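Local coordinates for enoyl-CoA hydratase (Thermus thermophilus, PDB 1WZ8), which probably catalyses the reversible hydration of enoyl-CoA thioesters to 3-hydroxyacyl-CoA, working as a hexamer of the crotonase family, at residues G117-A125 with D150-L159; G140-A148 with G242-L252. One frame throughout, in Å; residues are numbered along the deposited sequence.

In the fold
The two contacts show how a crotonase subunit ties its buried core to its periphery. Contact 1 lies about 7 Å from the centre of the chain and contact 2 about 19 Å, with about 18 Å between their centres. Segment 140-148 of contact 2 leads directly into 150-159 of contact 1. The two contacts meet where Gly117 CA lies 4.0 Å from His141 CE1. A bound MPD, probably from the crystallisation liquor, may mark a pocket here, its O4 bonded to His141 NE2; the Asp150 side chain lies about 3 Å from a bound MPD. By family analogy the amino end of helix 118-125, close to both, probably lies at the oxyanion hole. Both contacts touch the second subunit.

Contact 1. Residues G117-A125 with D150-L159; sequences GAGLALALA and DHAVLLWPLL
Ala121 lays its backbone over one face of the His151 imidazole, a CH-pi contact in which CA is 3.8 Å from the ring centroid; Ala152 CB covers the opposite face. The ring stands here because its CG sits between the backbone N and the carbonyl carbon (chi1 82°). Both ring nitrogens are gripped. ND1 donates to Asp150 OD1 at 2.7 Å, on the syn side of the carboxylate though 34° out of its plane, while NE2 accepts the indole N-H of Trp156 NE1 at 3.1 Å, tilted 31° from the imidazole plane. A phenylalanine in place of His151 would probably leave Asp150 OD1 and the indole N-H without these partners and the Asp150 carboxylate more able to turn.

Leucines of helix 118-125 close around this chain of bonds. Leu120 CD2 comes in at the indole edge, 3.9 Å from Trp156 CZ2. Leu124 CD1 reaches Trp156 NE1 (3.5 Å) and Leu159 CD1, and Leu124 CB packs on Leu155 CD1 at 3.5 Å. Asp150 OD2 lies near Ala118 N without bonding to it. In crotonases the amino end of this helix contributes a backbone N-H to the oxyanion hole, a role Ala118 N probably fills here, with the Asp150-His151 pair beside it.

Contact 2. Residues G140-A148 with G242-L252; sequences GHLRLGVAA and GFSGKELEEGL
Gly251 CA points a C-H at Leu144 O, 3.2 Å away and nearly straight (169° at the hydrogen). That carbonyl oxygen is buried with no hydrogen-bond partner, and the C-H contact probably compensates only in part. Gly145 O in turn lies 3.4 Å from Glu247 CB; the lack of a side chain at Gly145 and Gly251 permits this close approach of the two backbones.

Helix 141-144 ends here in a Schellman motif. Gly145, at positive phi, is its C-prime residue, Val146 N bonds to His141 O, and the bond from Gly145 N to Leu142 O is weak.

Apolar contacts come next. With CG anti to the backbone N (chi1 178°), Leu144 lies alongside Leu248 and Leu252, pointing the same way as both; its CD1 presses tightly on Leu252 CD2 at 3.4 Å. Val146 CG1 slants across to Leu248 CD1 (3.8 Å) and touches Phe243 CE1 at 4.1 Å, while Leu248 CD2 sits over one face of that ring, offset toward the rim.

Water supplies the polar bridges. One molecule donates to Arg143 O and Gly251 O, another to Gly145 O (2.6 Å) and Glu247 OE1. The Glu247 carboxylate also accepts the backbone N-H groups of Glu212 and Ala213 of the second subunit.

Contact 1. Residues G117-A125 with D150-L159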
loop_
_atom_site.group_PDB
_atom_site.type_symbol
_atom_site.label_atom_id
_atom_site.label_comp_id
_atom_site.label_asym_id
_atom_site.label_seq_id
_atom_site.Cartn_x
_atom_site.Cartn_y
_atom_site.Cartn_z
ATOM N N GLY A 117 -9.696 -4.351 26.522
ATOM C CA GLY A 117 -9.817 -3.029 25.921
ATOM C C GLY A 117 -8.498 -2.292 25.803
ATOM O O GLY A 117 -7.542 -2.805 25.220
ATOM N N ALA A 118 -8.442 -1.082 26.355
ATOM C CA ALA A 118 -7.225 -0.280 26.309
ATOM C C ALA A 118 -6.074 -1.044 26.953
ATOM O O ALA A 118 -4.915 -0.844 26.603
ATOM C CB ALA A 118 -7.443 1.049 27.029
ATOM N N GLY A 119 -6.404 -1.915 27.904
ATOM C CA GLY A 119 -5.375 -2.705 28.561
ATOM C C GLY A 119 -4.704 -3.643 27.574
ATOM O O GLY A 119 -3.478 -3.785 27.558
ATOM N N LEU A 120 -5.512 -4.295 26.746
ATOM C CA LEU A 120 -4.974 -5.207 25.747
ATOM C C LEU A 120 -4.256 -4.398 24.668
ATOM O O LEU A 120 -3.255 -4.846 24.110
ATOM C CB LEU A 120 -6.094 -6.043 25.125
ATOM C CG LEU A 120 -5.678 -7.140 24.136
ATOM C CD1 LEU A 120 -4.747 -8.150 24.820
ATOM C CD2 LEU A 120 -6.924 -7.840 23.617
ATOM N N ALA A 121 -4.767 -3.202 24.378
ATOM C CA ALA A 121 -4.148 -2.345 23.367
ATOM C C ALA A 121 -2.700 -2.040 23.739
ATOM O O ALA A 121 -1.791 -2.134 22.903
ATOM C CB ALA A 121 -4.940 -1.042 23.222
ATOM N N LEU A 122 -2.489 -1.684 25.000
ATOM C CA LEU A 122 -1.157 -1.358 25.485
ATOM C C LEU A 122 -0.280 -2.602 25.495
ATOM O O LEU A 122 0.879 -2.550 25.091
ATOM C CB LEU A 122 -1.242 -0.760 26.893
ATOM C CG LEU A 122 0.064 -0.309 27.552
ATOM C CD1 LEU A 122 0.773 0.696 26.655
ATOM C CD2 LEU A 122 -0.241 0.300 28.915
ATOM N N ALA A 123 -0.846 -3.720 25.942
ATOM C CA ALA A 123 -0.120 -4.986 26.005
ATOM C C ALA A 123 0.371 -5.435 24.637
ATOM O O ALA A 123 1.513 -5.892 24.490
ATOM C CB ALA A 123 -1.008 -6.067 26.601
ATOM N N LEU A 124 -0.495 -5.330 23.636
ATOM C CA LEU A 124 -0.131 -5.749 22.287
ATOM C C LEU A 124 0.698 -4.725 21.511
ATOM O O LEU A 124 1.334 -5.074 20.518
ATOM C CB LEU A 124 -1.385 -6.123 21.494
ATOM C CG LEU A 124 -2.204 -7.282 22.076
ATOM C CD1 LEU A 124 -3.301 -7.680 21.090
ATOM C CD2 LEU A 124 -1.287 -8.471 22.376
ATOM N N ALA A 125 0.699 -3.469 21.952
ATOM C CA ALA A 125 1.495 -2.453 21.272
ATOM C C ALA A 125 2.958 -2.652 21.656
ATOM O O ALA A 125 3.876 -2.257 20.925
ATOM C CB ALA A 125 1.033 -1.052 21.675
ATOM N N ASP A 150 -9.782 0.404 19.172
ATOM C CA ASP A 150 -8.655 0.968 19.908
ATOM C C ASP A 150 -7.297 0.297 19.715
ATOM O O ASP A 150 -6.317 0.694 20.348
ATOM C CB ASP A 150 -8.983 1.087 21.407
ATOM C CG ASP A 150 -9.121 -0.251 22.100
ATOM O OD1 ASP A 150 -8.843 -1.294 21.481
ATOM O OD2 ASP A 150 -9.508 -0.251 23.290
ATOM N N HIS A 151 -7.229 -0.699 18.838
ATOM C CA HIS A 151 -5.962 -1.376 18.560
ATOM C C HIS A 151 -6.110 -2.599 17.660
ATOM O O HIS A 151 -5.243 -2.873 16.830
ATOM C CB HIS A 151 -5.277 -1.833 19.860
ATOM C CG HIS A 151 -5.807 -3.128 20.393
ATOM N ND1 HIS A 151 -6.988 -3.217 21.097
ATOM C CD2 HIS A 151 -5.357 -4.398 20.253
ATOM C CE1 HIS A 151 -7.244 -4.486 21.365
ATOM N NE2 HIS A 151 -6.271 -5.223 20.862
ATOM N N ALA A 152 -7.209 -3.326 17.832
ATOM C CA ALA A 152 -7.449 -4.560 17.099
ATOM C C ALA A 152 -7.243 -4.526 15.597
ATOM O O ALA A 152 -6.605 -5.412 15.040
ATOM C CB ALA A 152 -8.844 -5.081 17.411
ATOM N N VAL A 153 -7.782 -3.516 14.931
ATOM C CA VAL A 153 -7.635 -3.468 13.491
ATOM C C VAL A 153 -6.204 -3.178 13.053
ATOM O O VAL A 153 -5.824 -3.511 11.936
ATOM C CB VAL A 153 -8.633 -2.469 12.879
ATOM C CG1 VAL A 153 -8.445 -2.376 11.371
ATOM C CG2 VAL A 153 -10.052 -2.941 13.191
ATOM N N LEU A 154 -5.398 -2.584 13.931
ATOM C CA LEU A 154 -4.003 -2.318 13.571
ATOM C C LEU A 154 -3.115 -3.533 13.839
ATOM O O LEU A 154 -2.275 -3.913 13.011
ATOM C CB LEU A 154 -3.440 -1.139 14.377
ATOM C CG LEU A 154 -1.972 -0.808 14.064
ATOM C CD1 LEU A 154 -1.898 -0.175 12.684
ATOM C CD2 LEU A 154 -1.393 0.138 15.107
ATOM N N LEU A 155 -3.323 -4.149 14.996
ATOM C CA LEU A 155 -2.491 -5.257 15.435
ATOM C C LEU A 155 -2.881 -6.711 15.169
ATOM O O LEU A 155 -2.040 -7.495 14.728
ATOM C CB LEU A 155 -2.221 -5.090 16.939
ATOM C CG LEU A 155 -1.791 -3.690 17.417
ATOM C CD1 LEU A 155 -1.633 -3.679 18.936
ATOM C CD2 LEU A 155 -0.489 -3.288 16.742
ATOM N N TRP A 156 -4.135 -7.086 15.422
ATOM C CA TRP A 156 -4.535 -8.489 15.265
ATOM C C TRP A 156 -4.292 -9.240 13.951
ATOM O O TRP A 156 -3.805 -10.371 13.973
ATOM C CB TRP A 156 -6.006 -8.671 15.667
ATOM C CG TRP A 156 -6.228 -8.618 17.152
ATOM C CD1 TRP A 156 -5.925 -7.582 17.992
ATOM C CD2 TRP A 156 -6.824 -9.635 17.969
ATOM N NE1 TRP A 156 -6.296 -7.894 19.280
ATOM C CE2 TRP A 156 -6.851 -9.146 19.293
ATOM C CE3 TRP A 156 -7.337 -10.912 17.709
ATOM C CZ2 TRP A 156 -7.372 -9.891 20.358
ATOM C CZ3 TRP A 156 -7.855 -11.654 18.771
ATOM C CH2 TRP A 156 -7.867 -11.137 20.078
ATOM N N PRO A 157 -4.621 -8.641 12.797
ATOM C CA PRO A 157 -4.380 -9.393 11.560
ATOM C C PRO A 157 -2.953 -9.904 11.388
ATOM O O PRO A 157 -2.747 -11.040 10.947
ATOM C CB PRO A 157 -4.776 -8.400 10.470
ATOM C CG PRO A 157 -5.881 -7.617 11.132
ATOM C CD PRO A 157 -5.295 -7.362 12.510
ATOM N N LEU A 158 -1.974 -9.065 11.718
ATOM C CA LEU A 158 -0.571 -9.448 11.577
ATOM C C LEU A 158 -0.046 -10.255 12.754
ATOM O O LEU A 158 1.127 -10.622 12.787
ATOM C CB LEU A 158 0.313 -8.216 11.371
ATOM C CG LEU A 158 0.273 -7.558 9.991
ATOM C CD1 LEU A 158 1.240 -6.379 9.962
ATOM C CD2 LEU A 158 0.642 -8.579 8.918
ATOM N N LEU A 159 -0.915 -10.534 13.721
ATOM C CA LEU A 159 -0.514 -11.322 14.879
ATOM C C LEU A 159 -1.076 -12.737 14.804
ATOM O O LEU A 159 -0.330 -13.714 14.923
ATOM C CB LEU A 159 -0.988 -10.660 16.182
ATOM C CG LEU A 159 -0.267 -9.389 16.644
ATOM C CD1 LEU A 159 -0.925 -8.872 17.910
ATOM C CD2 LEU A 159 1.207 -9.681 16.906
#

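Contact 2. Residues G140-A148 with G242-L252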
loop_
_atom_site.group_PDB
_atom_site.type_symbol
_atom_site.label_atom_id
_atom_site.label_comp_id
_atom_site.label_asym_id
_atom_site.label_seq_id
_atom_site.Cartn_x
_atom_site.Cartn_y
_atom_site.Cartn_z
ATOM N N GLY A 140 -13.177 -7.005 24.024
ATOM C CA GLY A 140 -14.343 -6.565 24.776
ATOM C C GLY A 140 -15.239 -5.443 24.282
ATOM O O GLY A 140 -16.265 -5.167 24.904
ATOM N N HIS A 141 -14.891 -4.809 23.169
ATOM C CA HIS A 141 -15.683 -3.672 22.669
ATOM C C HIS A 141 -17.104 -4.063 22.202
ATOM O O HIS A 141 -18.083 -3.378 22.466
ATOM C CB HIS A 141 -14.912 -3.028 21.516
ATOM C CG HIS A 141 -13.711 -2.296 22.060
ATOM N ND1 HIS A 141 -12.452 -2.798 22.024
ATOM C CD2 HIS A 141 -13.668 -1.036 22.667
ATOM C CE1 HIS A 141 -11.670 -1.859 22.592
ATOM N NE2 HIS A 141 -12.371 -0.795 22.988
ATOM N N LEU A 142 -17.242 -5.177 21.493
ATOM C CA LEU A 142 -18.551 -5.600 21.009
ATOM C C LEU A 142 -19.524 -5.826 22.162
ATOM O O LEU A 142 -20.731 -5.634 22.016
ATOM C CB LEU A 142 -18.417 -6.868 20.161
ATOM C CG LEU A 142 -17.990 -6.649 18.700
ATOM C CD1 LEU A 142 -19.063 -5.851 17.968
ATOM C CD2 LEU A 142 -16.655 -5.917 18.641
ATOM N N ARG A 143 -18.989 -6.232 23.307
ATOM C CA ARG A 143 -19.801 -6.461 24.498
ATOM C C ARG A 143 -20.299 -5.113 25.013
ATOM O O ARG A 143 -21.415 -5.006 25.517
ATOM C CB ARG A 143 -18.959 -7.146 25.577
ATOM C CG ARG A 143 -19.624 -7.281 26.932
ATOM C CD ARG A 143 -18.544 -7.336 28.016
ATOM N NE ARG A 143 -18.129 -8.673 28.393
ATOM C CZ ARG A 143 -17.111 -8.936 29.212
ATOM N NH1 ARG A 143 -16.390 -7.949 29.728
ATOM N NH2 ARG A 143 -16.845 -10.188 29.576
ATOM N N LEU A 144 -19.460 -4.087 24.879
ATOM C CA LEU A 144 -19.803 -2.736 25.327
ATOM C C LEU A 144 -20.773 -2.067 24.360
ATOM O O LEU A 144 -21.484 -1.131 24.731
ATOM C CB LEU A 144 -18.536 -1.879 25.451
ATOM C CG LEU A 144 -18.706 -0.410 25.856
ATOM C CD1 LEU A 144 -19.326 -0.328 27.244
ATOM C CD2 LEU A 144 -17.357 0.296 25.838
ATOM N N GLY A 145 -20.786 -2.535 23.115
ATOM C CA GLY A 145 -21.687 -1.967 22.130
ATOM C C GLY A 145 -21.050 -1.051 21.099
ATOM O O GLY A 145 -21.756 -0.327 20.396
ATOM N N VAL A 146 -19.726 -1.069 21.005
ATOM C CA VAL A 146 -19.027 -0.235 20.028
ATOM C C VAL A 146 -18.022 -1.076 19.251
ATOM O O VAL A 146 -17.670 -2.178 19.665
ATOM C CB VAL A 146 -18.278 0.948 20.705
ATOM C CG1 VAL A 146 -19.274 1.888 21.369
ATOM C CG2 VAL A 146 -17.284 0.425 21.730
ATOM N N ALA A 147 -17.571 -0.551 18.119
ATOM C CA ALA A 147 -16.611 -1.256 17.277
ATOM C C ALA A 147 -15.267 -1.437 17.975
ATOM O O ALA A 147 -14.897 -0.654 18.855
ATOM C CB ALA A 147 -16.420 -0.492 15.967
ATOM N N ALA A 148 -14.535 -2.478 17.584
ATOM C CA ALA A 148 -13.225 -2.745 18.164
ATOM C C ALA A 148 -12.226 -1.829 17.472
ATOM O O ALA A 148 -11.498 -2.251 16.576
ATOM C CB ALA A 148 -12.837 -4.203 17.945
ATOM N N GLY A 242 -19.749 5.585 17.249
ATOM C CA GLY A 242 -20.724 4.768 17.947
ATOM C C GLY A 242 -21.053 5.247 19.352
ATOM O O GLY A 242 -22.016 4.773 19.961
ATOM N N PHE A 243 -20.270 6.184 19.875
ATOM C CA PHE A 243 -20.519 6.688 21.222
ATOM C C PHE A 243 -21.815 7.478 21.355
ATOM O O PHE A 243 -22.307 7.691 22.464
ATOM C CB PHE A 243 -19.328 7.518 21.713
ATOM C CG PHE A 243 -18.308 6.708 22.466
ATOM C CD1 PHE A 243 -17.632 5.664 21.840
ATOM C CD2 PHE A 243 -18.062 6.955 23.815
ATOM C CE1 PHE A 243 -16.731 4.873 22.544
ATOM C CE2 PHE A 243 -17.160 6.168 24.530
ATOM C CZ PHE A 243 -16.495 5.125 23.893
ATOM N N SER A 244 -22.376 7.900 20.228
ATOM C CA SER A 244 -23.631 8.645 20.243
ATOM C C SER A 244 -24.791 7.738 19.829
ATOM O O SER A 244 -25.914 8.201 19.620
ATOM C CB SER A 244 -23.543 9.846 19.299
ATOM O OG SER A 244 -23.213 9.441 17.983
ATOM N N GLY A 245 -24.510 6.443 19.720
ATOM C CA GLY A 245 -25.531 5.490 19.324
ATOM C C GLY A 245 -26.206 4.799 20.493
ATOM O O GLY A 245 -25.692 4.801 21.610
ATOM N N LYS A 246 -27.366 4.204 20.234
ATOM C CA LYS A 246 -28.109 3.514 21.279
ATOM C C LYS A 246 -27.469 2.190 21.688
ATOM O O LYS A 246 -27.780 1.644 22.749
ATOM C CB LYS A 246 -29.558 3.285 20.830
ATOM C CG LYS A 246 -30.308 4.582 20.565
ATOM C CD LYS A 246 -31.815 4.381 20.500
ATOM C CE LYS A 246 -32.229 3.522 19.319
ATOM N NZ LYS A 246 -33.716 3.439 19.213
ATOM N N GLU A 247 -26.574 1.669 20.852
ATOM C CA GLU A 247 -25.906 0.417 21.178
ATOM C C GLU A 247 -24.977 0.588 22.382
ATOM O O GLU A 247 -24.969 -0.247 23.286
ATOM C CB GLU A 247 -25.142 -0.110 19.954
ATOM C CG GLU A 247 -26.030 -0.925 19.013
ATOM C CD GLU A 247 -25.401 -1.182 17.657
ATOM O OE1 GLU A 247 -24.157 -1.138 17.553
ATOM O OE2 GLU A 247 -26.157 -1.440 16.696
ATOM N N LEU A 248 -24.205 1.671 22.404
ATOM C CA LEU A 248 -23.315 1.920 23.534
ATOM C C LEU A 248 -24.148 2.172 24.788
ATOM O O LEU A 248 -23.819 1.692 25.873
ATOM C CB LEU A 248 -22.427 3.138 23.275
ATOM C CG LEU A 248 -21.566 3.557 24.474
ATOM C CD1 LEU A 248 -20.676 2.398 24.904
ATOM C CD2 LEU A 248 -20.734 4.769 24.110
ATOM N N GLU A 249 -25.227 2.932 24.627
ATOM C CA GLU A 249 -26.115 3.253 25.737
ATOM C C GLU A 249 -26.604 1.983 26.429
ATOM O O GLU A 249 -26.570 1.882 27.655
ATOM C CB GLU A 249 -27.306 4.072 25.231
ATOM C CG GLU A 249 -28.408 4.272 26.256
ATOM C CD GLU A 249 -29.452 5.265 25.792
ATOM O OE1 GLU A 249 -29.921 5.142 24.641
ATOM O OE2 GLU A 249 -29.806 6.166 26.581
ATOM N N GLU A 250 -27.052 1.017 25.633
ATOM C CA GLU A 250 -27.539 -0.256 26.155
ATOM C C GLU A 250 -26.381 -1.087 26.698
ATOM O O GLU A 250 -26.521 -1.774 27.711
ATOM C CB GLU A 250 -28.261 -1.031 25.050
ATOM C CG GLU A 250 -28.547 -2.501 25.355
ATOM C CD GLU A 250 -29.487 -2.699 26.528
ATOM O OE1 GLU A 250 -30.239 -1.759 26.858
ATOM O OE2 GLU A 250 -29.488 -3.806 27.110
ATOM N N GLY A 251 -25.242 -1.022 26.013
ATOM C CA GLY A 251 -24.075 -1.768 26.449
ATOM C C GLY A 251 -23.664 -1.371 27.853
ATOM O O GLY A 251 -23.395 -2.227 28.694
ATOM N N LEU A 252 -23.610 -0.066 28.105
ATOM C CA LEU A 252 -23.243 0.449 29.417
ATOM C C LEU A 252 -24.315 0.109 30.441
ATOM O O LEU A 252 -24.018 -0.393 31.526
ATOM C CB LEU A 252 -23.066 1.968 29.367
ATOM C CG LEU A 252 -21.808 2.510 28.693
ATOM C CD1 LEU A 252 -21.833 4.036 28.723
ATOM C CD2 LEU A 252 -20.577 1.980 29.419
HETATM O O HOH W 1 -22.909 -4.935 27.831
HETATM O O HOH W 2 -22.243 0.828 18.127
#